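Local structure of predicted ATPase involved in replication control, Cdc46/Mcm family (3F8T) at residues 414-419 / 471-476; 225-230 / 460-465; 24-29 / 78-83. The protein is an archaeal homologue of the MCM replicative helicase and probably binds ATP and single-stranded DNA. The protein carries 2 engineered substitutions. All coordinates share one frame; numbering follows the deposited sequence.

Contact 1 (414-419 / 471-476); sequences ELTEEA and VEPEDV
Glu414 meets Val471 through its backbone, opening a small parallel sheet in the AAA-lid region in which strands 414-415 and 470-471 each lead, through one residue, into a helix. The carbonyl O of Glu414 accepts from Val471 N at 2.9 Å, the donor standing 50° above the carbonyl plane. Leu415 is the bridge partner of Val471. Its CD2 lies 3.9 Å from Val471 CG1 as the two side chains cross on the same face of the sheet, facing helix 449-465, Val471 on Ala459 and Leu415 on Glu456. At Thr416 the ladder closes: its N donates to Val471 O in the carbonyl plane, and the bond is almost straight (178°). Val471 thus bonds to the neighbours on both sides of Leu415, the classic parallel pattern. Thr416 then turns from strand to helix as N-cap. With chi1 at 69°, OG1 sits between its own backbone N and carbonyl carbon and accepts from Ala419 N at 3.2 Å. The same hydroxyl meets a water that donates to Glu472 OE1, linking it to the residue at the second helix's own N-cap position. Farther on, Glu418 CB touches Pro473 CG at 4.0 Å. Ala419, in the first turn of helix 417-439, presses on the start of the other helix: its CB approaches Val476 CG2 on one hand and, on the other, comes as near as 3.0 Å to Val471 O.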
ATOM      1  N   GLU A 414     -19.307  -9.137   1.221  1.00 22.91           N
ATOM      2  CA  GLU A 414     -20.560  -8.550   1.696  1.00 23.90           C
ATOM      3  C   GLU A 414     -21.328  -9.544   2.556  1.00 23.60           C
ATOM      4  O   GLU A 414     -21.292 -10.748   2.324  1.00 21.42           O
ATOM      5  CB  GLU A 414     -21.435  -8.081   0.505  1.00 24.39           C
ATOM      6  CG  GLU A 414     -20.796  -7.014  -0.421  1.00 27.36           C
ATOM      7  CD  GLU A 414     -20.654  -5.619   0.201  1.00 32.22           C
ATOM      8  OE1 GLU A 414     -21.189  -5.372   1.304  1.00 35.11           O
ATOM      9  OE2 GLU A 414     -20.004  -4.752  -0.428  1.00 32.44           O
ATOM     10  N   LEU A 415     -22.019  -9.021   3.566  1.00 23.80           N
ATOM     11  CA  LEU A 415     -22.899  -9.837   4.393  1.00 24.95           C
ATOM     12  C   LEU A 415     -23.927 -10.606   3.576  1.00 25.78           C
ATOM     13  O   LEU A 415     -24.611 -10.011   2.739  1.00 25.80           O
ATOM     14  CB  LEU A 415     -23.679  -8.931   5.344  1.00 25.10           C
ATOM     15  CG  LEU A 415     -22.888  -8.108   6.357  1.00 27.15           C
ATOM     16  CD1 LEU A 415     -23.829  -7.074   7.044  1.00 26.62           C
ATOM     17  CD2 LEU A 415     -22.255  -9.074   7.346  1.00 25.26           C
ATOM     18  N   THR A 416     -24.034 -11.911   3.833  1.00 27.08           N
ATOM     19  CA  THR A 416     -25.220 -12.669   3.448  1.00 28.11           C
ATOM     20  C   THR A 416     -26.366 -12.251   4.360  1.00 28.99           C
ATOM     21  O   THR A 416     -26.157 -11.645   5.423  1.00 27.25           O
ATOM     22  CB  THR A 416     -25.051 -14.205   3.549  1.00 28.28           C
ATOM     23  OG1 THR A 416     -24.951 -14.611   4.923  1.00 28.64           O
ATOM     24  CG2 THR A 416     -23.845 -14.696   2.756  1.00 27.77           C
ATOM     25  N   GLU A 417     -27.580 -12.579   3.926  1.00 29.91           N
ATOM     26  CA  GLU A 417     -28.775 -12.280   4.692  1.00 30.82           C
ATOM     27  C   GLU A 417     -28.654 -12.819   6.117  1.00 30.29           C
ATOM     28  O   GLU A 417     -28.872 -12.078   7.074  1.00 29.89           O
ATOM     29  CB  GLU A 417     -30.011 -12.850   3.979  1.00 31.47           C
ATOM     30  CG  GLU A 417     -31.233 -12.003   4.151  1.00 36.41           C
ATOM     31  CD  GLU A 417     -31.612 -11.866   5.596  1.00 41.39           C
ATOM     32  OE1 GLU A 417     -31.700 -12.917   6.272  1.00 44.87           O
ATOM     33  OE2 GLU A 417     -31.800 -10.722   6.062  1.00 44.40           O
ATOM     34  N   GLU A 418     -28.292 -14.090   6.256  1.00 30.32           N
ATOM     35  CA  GLU A 418     -28.154 -14.704   7.577  1.00 31.22           C
ATOM     36  C   GLU A 418     -27.016 -14.120   8.430  1.00 30.46           C
ATOM     37  O   GLU A 418     -27.116 -14.098   9.662  1.00 29.99           O
ATOM     38  CB  GLU A 418     -28.047 -16.230   7.485  1.00 31.58           C
ATOM     39  CG  GLU A 418     -29.358 -16.910   7.015  1.00 36.15           C
ATOM     40  CD  GLU A 418     -30.605 -16.435   7.784  1.00 41.17           C
ATOM     41  OE1 GLU A 418     -30.787 -16.831   8.964  1.00 44.50           O
ATOM     42  OE2 GLU A 418     -31.413 -15.666   7.204  1.00 43.34           O
ATOM     43  N   ALA A 419     -25.950 -13.650   7.774  1.00 29.92           N
ATOM     44  CA  ALA A 419     -24.854 -12.965   8.468  1.00 29.75           C
ATOM     45  C   ALA A 419     -25.318 -11.611   8.997  1.00 29.92           C
ATOM     46  O   ALA A 419     -24.942 -11.202  10.099  1.00 29.41           O
ATOM     47  CB  ALA A 419     -23.661 -12.773   7.538  1.00 29.43           C
ATOM     48  N   VAL A 471     -19.586 -12.807   3.456  1.00 25.02           N
ATOM     49  CA  VAL A 471     -19.460 -12.825   4.916  1.00 24.39           C
ATOM     50  C   VAL A 471     -20.590 -13.683   5.485  1.00 24.97           C
ATOM     51  O   VAL A 471     -21.765 -13.402   5.240  1.00 25.03           O
ATOM     52  CB  VAL A 471     -19.515 -11.409   5.516  1.00 24.71           C
ATOM     53  CG1 VAL A 471     -19.204 -11.455   7.006  1.00 24.19           C
ATOM     54  CG2 VAL A 471     -18.553 -10.481   4.772  1.00 24.18           C
ATOM     55  N   GLU A 472     -20.229 -14.717   6.244  1.00 25.10           N
ATOM     56  CA  GLU A 472     -21.189 -15.707   6.760  1.00 26.37           C
ATOM     57  C   GLU A 472     -21.354 -15.567   8.274  1.00 26.06           C
ATOM     58  O   GLU A 472     -20.529 -14.910   8.917  1.00 25.06           O
ATOM     59  CB  GLU A 472     -20.703 -17.123   6.428  1.00 26.45           C
ATOM     60  CG  GLU A 472     -20.318 -17.334   4.966  1.00 31.23           C
ATOM     61  CD  GLU A 472     -21.467 -17.836   4.113  1.00 36.01           C
ATOM     62  OE1 GLU A 472     -22.631 -17.762   4.570  1.00 37.98           O
ATOM     63  OE2 GLU A 472     -21.201 -18.313   2.979  1.00 38.82           O
ATOM     64  N   PRO A 473     -22.421 -16.169   8.858  1.00 26.81           N
ATOM     65  CA  PRO A 473     -22.592 -16.100  10.327  1.00 27.21           C
ATOM     66  C   PRO A 473     -21.354 -16.513  11.138  1.00 27.46           C
ATOM     67  O   PRO A 473     -21.058 -15.923  12.199  1.00 27.28           O
ATOM     68  CB  PRO A 473     -23.766 -17.061  10.584  1.00 27.40           C
ATOM     69  CG  PRO A 473     -24.601 -16.932   9.350  1.00 27.41           C
ATOM     70  CD  PRO A 473     -23.549 -16.893   8.231  1.00 27.20           C
ATOM     71  N   GLU A 474     -20.635 -17.505  10.634  1.00 27.20           N
ATOM     72  CA  GLU A 474     -19.404 -17.967  11.258  1.00 27.16           C
ATOM     73  C   GLU A 474     -18.335 -16.855  11.362  1.00 25.35           C
ATOM     74  O   GLU A 474     -17.603 -16.791  12.368  1.00 24.94           O
ATOM     75  CB  GLU A 474     -18.869 -19.165  10.484  1.00 28.08           C
ATOM     76  CG  GLU A 474     -19.684 -20.465  10.692  1.00 33.34           C
ATOM     77  CD  GLU A 474     -21.128 -20.402  10.177  1.00 39.13           C
ATOM     78  OE1 GLU A 474     -21.391 -19.742   9.133  1.00 38.74           O
ATOM     79  OE2 GLU A 474     -22.002 -21.028  10.838  1.00 41.50           O
ATOM     80  N   ASP A 475     -18.256 -15.995  10.341  1.00 23.93           N
ATOM     81  CA  ASP A 475     -17.334 -14.842  10.341  1.00 22.28           C
ATOM     82  C   ASP A 475     -17.775 -13.796  11.366  1.00 21.78           C
ATOM     83  O   ASP A 475     -16.938 -13.141  11.989  1.00 20.74           O
ATOM     84  CB  ASP A 475     -17.244 -14.167   8.961  1.00 22.26           C
ATOM     85  CG  ASP A 475     -16.850 -15.133   7.838  1.00 22.21           C
ATOM     86  OD1 ASP A 475     -15.933 -15.959   8.034  1.00 22.17           O
ATOM     87  OD2 ASP A 475     -17.458 -15.062   6.746  1.00 21.68           O
ATOM     88  N   VAL A 476     -19.090 -13.613  11.488  1.00 20.77           N
ATOM     89  CA  VAL A 476     -19.657 -12.667  12.440  1.00 20.41           C
ATOM     90  C   VAL A 476     -19.351 -13.123  13.859  1.00 20.31           C
ATOM     91  O   VAL A 476     -18.968 -12.316  14.698  1.00 19.55           O
ATOM     92  CB  VAL A 476     -21.176 -12.456  12.233  1.00 20.47           C
ATOM     93  CG1 VAL A 476     -21.739 -11.585  13.367  1.00 19.99           C
ATOM     94  CG2 VAL A 476     -21.428 -11.766  10.877  1.00 20.84           C
TER
HETATM   95  O   HOH W   1     -25.049 -17.332   4.973  1.00 33.91           O

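Contact 2 (225-230 / 460-465); sequences LALQLF and KAHARM
Met465 lies over one face of Phe230, and this pair is the centre of the interface. Met465 CG sits 3.9 Å from the centroid of the Phe230 ring and only 10° off the normal, a CH-pi contact, while SD of Met465 stays above the same face at 4.8 Å from the centroid, a Met-aromatic contact. With CG anti to the backbone N (chi1 -155°), the chain reaches across the ring, and the bend at chi3 sets Met465 CE against Phe230 CD1 (3.2 Å), with Ala226 CB at 3.9 Å from the same methyl. Beside this, the CD2 methyl of Leu227 lies 3.6 Å from His462 CB, at the edge of the imidazole. Ala461 CB tucks under the last helical turn, 3.3 Å from Leu227 O. The segments 225-229 and 460-465 of the two helices cross at 78°, joining the P-loop domain to the AAA-lid. Arg464 closes the polar side: its NE points at Phe230 O, a bond whose modelled length is too short to be trusted in detail, and NH2 adds a weak one. Arg464 NH1 is in turn salt-bridged to Glu238, which also takes Lys460 NZ. Phe208 meets the Phe230 ring edge-to-face, and Tyr402 and Ala406 of helix 396-409 also touch it.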
ATOM      1  N   LEU A 225      -4.695  -9.027  15.368  1.00 18.93           N
ATOM      2  CA  LEU A 225      -3.675  -8.577  14.424  1.00 18.83           C
ATOM      3  C   LEU A 225      -3.728  -9.320  13.089  1.00 18.58           C
ATOM      4  O   LEU A 225      -3.480  -8.719  12.046  1.00 18.62           O
ATOM      5  CB  LEU A 225      -2.282  -8.691  15.044  1.00 19.50           C
ATOM      6  CG  LEU A 225      -2.073  -7.967  16.385  1.00 23.16           C
ATOM      7  CD1 LEU A 225      -0.594  -7.930  16.723  1.00 25.85           C
ATOM      8  CD2 LEU A 225      -2.585  -6.571  16.328  1.00 22.74           C
ATOM      9  N   ALA A 226      -4.014 -10.625  13.125  1.00 17.38           N
ATOM     10  CA  ALA A 226      -4.236 -11.384  11.882  1.00 17.31           C
ATOM     11  C   ALA A 226      -5.366 -10.760  11.046  1.00 16.73           C
ATOM     12  O   ALA A 226      -5.195 -10.464   9.861  1.00 16.37           O
ATOM     13  CB  ALA A 226      -4.547 -12.833  12.191  1.00 17.22           C
ATOM     14  N   LEU A 227      -6.514 -10.521  11.672  1.00 16.27           N
ATOM     15  CA  LEU A 227      -7.643  -9.958  10.940  1.00 16.02           C
ATOM     16  C   LEU A 227      -7.357  -8.507  10.512  1.00 15.81           C
ATOM     17  O   LEU A 227      -7.776  -8.065   9.450  1.00 15.21           O
ATOM     18  CB  LEU A 227      -8.936 -10.092  11.764  1.00 16.06           C
ATOM     19  CG  LEU A 227      -9.403 -11.549  11.985  1.00 16.86           C
ATOM     20  CD1 LEU A 227     -10.472 -11.597  13.045  1.00 17.82           C
ATOM     21  CD2 LEU A 227      -9.917 -12.193  10.683  1.00 17.52           C
ATOM     22  N   GLN A 228      -6.628  -7.757  11.328  1.00 16.08           N
ATOM     23  CA  GLN A 228      -6.184  -6.429  10.865  1.00 16.21           C
ATOM     24  C   GLN A 228      -5.408  -6.476   9.524  1.00 16.18           C
ATOM     25  O   GLN A 228      -5.686  -5.689   8.614  1.00 14.98           O
ATOM     26  CB  GLN A 228      -5.373  -5.697  11.940  1.00 16.27           C
ATOM     27  CG  GLN A 228      -4.863  -4.332  11.451  1.00 16.19           C
ATOM     28  CD  GLN A 228      -4.046  -3.627  12.491  1.00 16.64           C
ATOM     29  OE1 GLN A 228      -3.149  -4.223  13.092  1.00 15.87           O
ATOM     30  NE2 GLN A 228      -4.353  -2.343  12.731  1.00 16.20           N
ATOM     31  N   LEU A 229      -4.474  -7.413   9.395  1.00 15.73           N
ATOM     32  CA  LEU A 229      -3.742  -7.587   8.124  1.00 17.04           C
ATOM     33  C   LEU A 229      -4.696  -7.797   6.955  1.00 17.22           C
ATOM     34  O   LEU A 229      -4.543  -7.185   5.903  1.00 16.86           O
ATOM     35  CB  LEU A 229      -2.755  -8.759   8.199  1.00 16.62           C
ATOM     36  CG  LEU A 229      -1.483  -8.458   9.016  1.00 19.25           C
ATOM     37  CD1 LEU A 229      -0.765  -9.781   9.337  1.00 20.33           C
ATOM     38  CD2 LEU A 229      -0.554  -7.500   8.292  1.00 21.04           C
ATOM     39  N   PHE A 230      -5.717  -8.611   7.184  1.00 17.46           N
ATOM     40  CA  PHE A 230      -6.724  -8.919   6.164  1.00 17.75           C
ATOM     41  C   PHE A 230      -7.771  -7.812   5.957  1.00 18.33           C
ATOM     42  O   PHE A 230      -8.723  -7.976   5.175  1.00 18.15           O
ATOM     43  CB  PHE A 230      -7.360 -10.273   6.467  1.00 18.43           C
ATOM     44  CG  PHE A 230      -6.490 -11.437   6.041  1.00 18.92           C
ATOM     45  CD1 PHE A 230      -5.507 -11.943   6.893  1.00 19.01           C
ATOM     46  CD2 PHE A 230      -6.631 -11.992   4.770  1.00 19.29           C
ATOM     47  CE1 PHE A 230      -4.689 -12.995   6.486  1.00 19.68           C
ATOM     48  CE2 PHE A 230      -5.824 -13.053   4.360  1.00 19.74           C
ATOM     49  CZ  PHE A 230      -4.855 -13.556   5.223  1.00 19.93           C
ATOM     50  N   LYS A 460     -15.702  -9.197   7.720  1.00 17.57           N
ATOM     51  CA  LYS A 460     -15.241  -9.060   6.338  1.00 18.33           C
ATOM     52  C   LYS A 460     -13.778  -9.531   6.220  1.00 18.03           C
ATOM     53  O   LYS A 460     -13.422 -10.255   5.287  1.00 17.11           O
ATOM     54  CB  LYS A 460     -15.390  -7.612   5.864  1.00 18.31           C
ATOM     55  CG  LYS A 460     -16.871  -7.146   5.658  1.00 18.95           C
ATOM     56  CD  LYS A 460     -16.915  -5.674   5.201  1.00 20.21           C
ATOM     57  CE  LYS A 460     -18.314  -5.237   4.740  1.00 21.28           C
ATOM     58  NZ  LYS A 460     -18.362  -3.730   4.613  1.00 22.91           N
ATOM     59  N   ALA A 461     -12.933  -9.109   7.165  1.00 17.49           N
ATOM     60  CA  ALA A 461     -11.537  -9.553   7.178  1.00 17.17           C
ATOM     61  C   ALA A 461     -11.412 -11.069   7.253  1.00 17.54           C
ATOM     62  O   ALA A 461     -10.606 -11.676   6.521  1.00 18.24           O
ATOM     63  CB  ALA A 461     -10.758  -8.882   8.317  1.00 17.47           C
ATOM     64  N   HIS A 462     -12.231 -11.702   8.099  1.00 17.51           N
ATOM     65  CA  HIS A 462     -12.181 -13.148   8.201  1.00 17.39           C
ATOM     66  C   HIS A 462     -12.676 -13.812   6.899  1.00 17.88           C
ATOM     67  O   HIS A 462     -12.148 -14.846   6.484  1.00 16.99           O
ATOM     68  CB  HIS A 462     -12.936 -13.679   9.418  1.00 17.26           C
ATOM     69  CG  HIS A 462     -12.778 -15.157   9.598  1.00 18.57           C
ATOM     70  ND1 HIS A 462     -11.582 -15.735   9.971  1.00 19.97           N
ATOM     71  CD2 HIS A 462     -13.642 -16.177   9.393  1.00 17.95           C
ATOM     72  CE1 HIS A 462     -11.725 -17.049  10.020  1.00 18.12           C
ATOM     73  NE2 HIS A 462     -12.963 -17.344   9.670  1.00 21.93           N
ATOM     74  N   ALA A 463     -13.674 -13.215   6.247  1.00 18.00           N
ATOM     75  CA  ALA A 463     -14.135 -13.752   4.957  1.00 18.92           C
ATOM     76  C   ALA A 463     -13.012 -13.657   3.908  1.00 19.00           C
ATOM     77  O   ALA A 463     -12.797 -14.595   3.132  1.00 19.80           O
ATOM     78  CB  ALA A 463     -15.417 -13.045   4.488  1.00 18.65           C
ATOM     79  N   ARG A 464     -12.269 -12.548   3.892  1.00 18.91           N
ATOM     80  CA  ARG A 464     -11.086 -12.461   3.007  1.00 20.43           C
ATOM     81  C   ARG A 464     -10.076 -13.577   3.296  1.00 20.32           C
ATOM     82  O   ARG A 464      -9.473 -14.156   2.376  1.00 19.89           O
ATOM     83  CB  ARG A 464     -10.407 -11.082   3.111  1.00 20.01           C
ATOM     84  CG  ARG A 464     -11.302  -9.958   2.599  1.00 21.87           C
ATOM     85  CD  ARG A 464     -10.583  -8.620   2.383  1.00 22.20           C
ATOM     86  NE  ARG A 464     -10.655  -7.884   3.623  1.00 33.75           N
ATOM     87  CZ  ARG A 464     -11.531  -6.941   3.909  1.00 30.60           C
ATOM     88  NH1 ARG A 464     -12.418  -6.512   3.019  1.00 33.64           N
ATOM     89  NH2 ARG A 464     -11.477  -6.395   5.096  1.00 35.49           N
ATOM     90  N   MET A 465      -9.907 -13.885   4.584  1.00 21.32           N
ATOM     91  CA  MET A 465      -8.977 -14.920   5.039  1.00 22.23           C
ATOM     92  C   MET A 465      -9.377 -16.318   4.564  1.00 22.71           C
ATOM     93  O   MET A 465      -8.531 -17.228   4.497  1.00 23.15           O
ATOM     94  CB  MET A 465      -8.928 -14.897   6.563  1.00 22.79           C
ATOM     95  CG  MET A 465      -7.681 -15.434   7.181  1.00 24.92           C
ATOM     96  SD  MET A 465      -7.820 -15.154   8.966  1.00 23.43           S
ATOM     97  CE  MET A 465      -6.832 -13.709   9.210  1.00 22.87           C
TER

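Contact 3 (24-29 / 78-83); sequences SRFGLP and EPALRE
Phe26 rests its ring on Ala80, and everything tight in this contact gathers round that pair. The CA of Ala80 stands 3.8 Å from the ring centroid and just 7° off the normal, a CH-pi contact in which the helix backbone itself is the partner. The ring gets there because chi1 (-76°) sets CG anti to the carbonyl carbon, throwing it across helix 74-88 as the chain leaves helix 19-25. Pro79 CB touches Phe26 CE2 at 3.8 Å, and Glu83 CB comes obliquely to Phe26 CE1 at 3.7 Å. Leu28 finishes the apolar patch by setting CD1 against Ala80 CB, also at 3.7 Å, while the Leu28 side chain also touches Trp69 and Leu33. Between the two hydrophobic residues Gly27, with positive phi, is the C-prime residue of a Schellman motif. The helix ends there, and Phe26 and Leu28 both pack on Ala80. All of this belongs to the N-terminal helical domain.

The outer side is quite different. Arg25 is solvent-exposed, and its bent chain brings NH2 within 3.3 Å of Glu83 OE2, forming a salt bridge whose hydrogen bond is weak. The carboxylate oxygen lies near the guanidinium plane, yet the two groups are turned 73° apart, and a single oxygen meets a single nitrogen. Arg25 also touches a crystal neighbour, as do Phe26 and Leu28, and the pose here may partly reflect that. Glu83 packs CB and CG on the Phe26 ring and gives OE2 to Arg25. This division implies that shape and apolar burial probably hold helix 74-88 to the turn, with the exposed ion pair adding little more than a loose electrostatic fringe.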
ATOM      1  N   SER A  24      23.410   6.741 -39.642  1.00 32.72           N
ATOM      2  CA  SER A  24      24.800   7.204 -39.640  1.00 32.69           C
ATOM      3  C   SER A  24      24.965   8.431 -38.748  1.00 32.13           C
ATOM      4  O   SER A  24      25.898   8.498 -37.935  1.00 32.33           O
ATOM      5  CB  SER A  24      25.246   7.525 -41.072  1.00 33.33           C
ATOM      6  OG  SER A  24      26.597   7.960 -41.107  1.00 35.86           O
ATOM      7  N   ARG A  25      24.041   9.380 -38.909  1.00 30.93           N
ATOM      8  CA  ARG A  25      23.978  10.623 -38.143  1.00 30.57           C
ATOM      9  C   ARG A  25      23.937  10.394 -36.625  1.00 29.14           C
ATOM     10  O   ARG A  25      24.502  11.172 -35.863  1.00 27.57           O
ATOM     11  CB  ARG A  25      22.751  11.433 -38.588  1.00 31.31           C
ATOM     12  CG  ARG A  25      22.713  12.874 -38.121  1.00 33.92           C
ATOM     13  CD  ARG A  25      22.133  13.779 -39.212  1.00 38.13           C
ATOM     14  NE  ARG A  25      20.668  13.863 -39.220  1.00 42.18           N
ATOM     15  CZ  ARG A  25      19.875  13.437 -40.212  1.00 43.79           C
ATOM     16  NH1 ARG A  25      20.376  12.864 -41.304  1.00 44.80           N
ATOM     17  NH2 ARG A  25      18.566  13.581 -40.112  1.00 44.03           N
ATOM     18  N   PHE A  26      23.268   9.318 -36.203  1.00 27.74           N
ATOM     19  CA  PHE A  26      23.052   9.041 -34.790  1.00 26.69           C
ATOM     20  C   PHE A  26      23.924   7.902 -34.265  1.00 26.26           C
ATOM     21  O   PHE A  26      23.758   7.460 -33.132  1.00 25.99           O
ATOM     22  CB  PHE A  26      21.559   8.770 -34.558  1.00 27.38           C
ATOM     23  CG  PHE A  26      20.726  10.013 -34.582  1.00 27.64           C
ATOM     24  CD1 PHE A  26      20.140  10.458 -35.770  1.00 28.44           C
ATOM     25  CD2 PHE A  26      20.562  10.772 -33.425  1.00 29.58           C
ATOM     26  CE1 PHE A  26      19.383  11.617 -35.796  1.00 28.58           C
ATOM     27  CE2 PHE A  26      19.801  11.942 -33.439  1.00 30.10           C
ATOM     28  CZ  PHE A  26      19.212  12.365 -34.623  1.00 28.34           C
ATOM     29  N   GLY A  27      24.864   7.451 -35.097  1.00 25.75           N
ATOM     30  CA  GLY A  27      25.833   6.423 -34.718  1.00 26.16           C
ATOM     31  C   GLY A  27      25.230   5.047 -34.542  1.00 26.38           C
ATOM     32  O   GLY A  27      25.690   4.282 -33.700  1.00 26.70           O
ATOM     33  N   LEU A  28      24.202   4.748 -35.343  1.00 26.50           N
ATOM     34  CA  LEU A  28      23.504   3.458 -35.327  1.00 27.73           C
ATOM     35  C   LEU A  28      23.811   2.645 -36.573  1.00 28.19           C
ATOM     36  O   LEU A  28      23.852   3.206 -37.667  1.00 28.40           O
ATOM     37  CB  LEU A  28      21.983   3.673 -35.270  1.00 27.29           C
ATOM     38  CG  LEU A  28      21.439   4.387 -34.035  1.00 27.88           C
ATOM     39  CD1 LEU A  28      19.958   4.607 -34.203  1.00 28.09           C
ATOM     40  CD2 LEU A  28      21.739   3.558 -32.786  1.00 27.34           C
ATOM     41  N   PRO A  29      23.991   1.324 -36.422  1.00 29.26           N
ATOM     42  CA  PRO A  29      24.051   0.469 -37.612  1.00 29.80           C
ATOM     43  C   PRO A  29      22.761   0.663 -38.382  1.00 30.45           C
ATOM     44  O   PRO A  29      21.684   0.692 -37.775  1.00 30.46           O
ATOM     45  CB  PRO A  29      24.104  -0.944 -37.030  1.00 29.67           C
ATOM     46  CG  PRO A  29      24.633  -0.777 -35.655  1.00 29.60           C
ATOM     47  CD  PRO A  29      24.131   0.550 -35.174  1.00 29.23           C
ATOM     48  N   GLU A  78      16.315   6.481 -29.287  1.00 23.41           N
ATOM     49  CA  GLU A  78      15.193   7.392 -29.094  1.00 24.38           C
ATOM     50  C   GLU A  78      15.291   8.718 -29.898  1.00 24.30           C
ATOM     51  O   GLU A  78      14.330   9.087 -30.552  1.00 23.63           O
ATOM     52  CB  GLU A  78      14.949   7.622 -27.593  1.00 25.03           C
ATOM     53  CG  GLU A  78      13.584   8.203 -27.254  1.00 29.17           C
ATOM     54  CD  GLU A  78      13.600   9.714 -27.212  1.00 33.85           C
ATOM     55  OE1 GLU A  78      14.688  10.298 -27.397  1.00 35.03           O
ATOM     56  OE2 GLU A  78      12.526  10.321 -26.997  1.00 37.68           O
ATOM     57  N   PRO A  79      16.426   9.465 -29.816  1.00 24.85           N
ATOM     58  CA  PRO A  79      16.486  10.677 -30.663  1.00 25.09           C
ATOM     59  C   PRO A  79      16.501  10.402 -32.171  1.00 24.86           C
ATOM     60  O   PRO A  79      16.026  11.246 -32.956  1.00 24.95           O
ATOM     61  CB  PRO A  79      17.790  11.362 -30.222  1.00 25.16           C
ATOM     62  CG  PRO A  79      18.590  10.306 -29.611  1.00 26.26           C
ATOM     63  CD  PRO A  79      17.618   9.350 -28.965  1.00 25.01           C
ATOM     64  N   ALA A  80      17.036   9.249 -32.579  1.00 24.14           N
ATOM     65  CA  ALA A  80      17.002   8.857 -34.004  1.00 24.52           C
ATOM     66  C   ALA A  80      15.561   8.703 -34.470  1.00 24.72           C
ATOM     67  O   ALA A  80      15.174   9.201 -35.530  1.00 24.96           O
ATOM     68  CB  ALA A  80      17.760   7.559 -34.224  1.00 23.99           C
ATOM     69  N   LEU A  81      14.769   8.002 -33.662  1.00 25.22           N
ATOM     70  CA  LEU A  81      13.348   7.819 -33.937  1.00 26.58           C
ATOM     71  C   LEU A  81      12.608   9.150 -33.929  1.00 27.40           C
ATOM     72  O   LEU A  81      11.829   9.420 -34.828  1.00 28.13           O
ATOM     73  CB  LEU A  81      12.735   6.808 -32.954  1.00 26.35           C
ATOM     74  CG  LEU A  81      13.343   5.401 -33.015  1.00 26.97           C
ATOM     75  CD1 LEU A  81      12.624   4.432 -32.079  1.00 28.66           C
ATOM     76  CD2 LEU A  81      13.345   4.859 -34.460  1.00 28.62           C
ATOM     77  N   ARG A  82      12.870  10.001 -32.936  1.00 29.16           N
ATOM     78  CA  ARG A  82      12.277  11.343 -32.936  1.00 31.36           C
ATOM     79  C   ARG A  82      12.579  12.097 -34.241  1.00 32.20           C
ATOM     80  O   ARG A  82      11.697  12.753 -34.815  1.00 32.25           O
ATOM     81  CB  ARG A  82      12.736  12.154 -31.720  1.00 31.30           C
ATOM     82  CG  ARG A  82      11.956  11.835 -30.437  1.00 33.01           C
ATOM     83  CD  ARG A  82      12.126  12.910 -29.361  1.00 33.53           C
ATOM     84  NE  ARG A  82      13.272  12.625 -28.503  1.00 37.70           N
ATOM     85  CZ  ARG A  82      14.470  13.198 -28.617  1.00 40.37           C
ATOM     86  NH1 ARG A  82      15.453  12.857 -27.784  1.00 40.28           N
ATOM     87  NH2 ARG A  82      14.690  14.119 -29.551  1.00 42.28           N
ATOM     88  N   GLU A  83      13.823  11.985 -34.709  1.00 33.54           N
ATOM     89  CA  GLU A  83      14.244  12.617 -35.965  1.00 35.17           C
ATOM     90  C   GLU A  83      13.468  12.074 -37.175  1.00 36.05           C
ATOM     91  O   GLU A  83      12.983  12.845 -38.002  1.00 35.94           O
ATOM     92  CB  GLU A  83      15.770  12.496 -36.148  1.00 35.02           C
ATOM     93  CG  GLU A  83      16.330  13.082 -37.444  1.00 36.55           C
ATOM     94  CD  GLU A  83      15.941  14.540 -37.679  1.00 39.07           C
ATOM     95  OE1 GLU A  83      15.737  15.298 -36.700  1.00 40.44           O
ATOM     96  OE2 GLU A  83      15.846  14.927 -38.859  1.00 39.98           O
TER

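Contact 2 is the buried one; contacts 1 and 3 are only partly buried. Contacts 1 and 2 share a neighbourhood: their centres are 14 Å apart, and they touch where Val471 packs on Lys460 and Ala463, so helix 449-465 lies between the small parallel sheet and the P-loop domain. Contact 3 stands alone on the opposite side of the chain's centre, its nearest atoms about 45 Å from contact 1 and about 41 Å from contact 2. Chemistry follows place. A backbone ladder, a water bridge and small apolar contacts join the segments of contact 1, sulfur-aromatic packing with a buried arginine serves contact 2, and a ring on a helix, fringed by weak charge, serves contact 3.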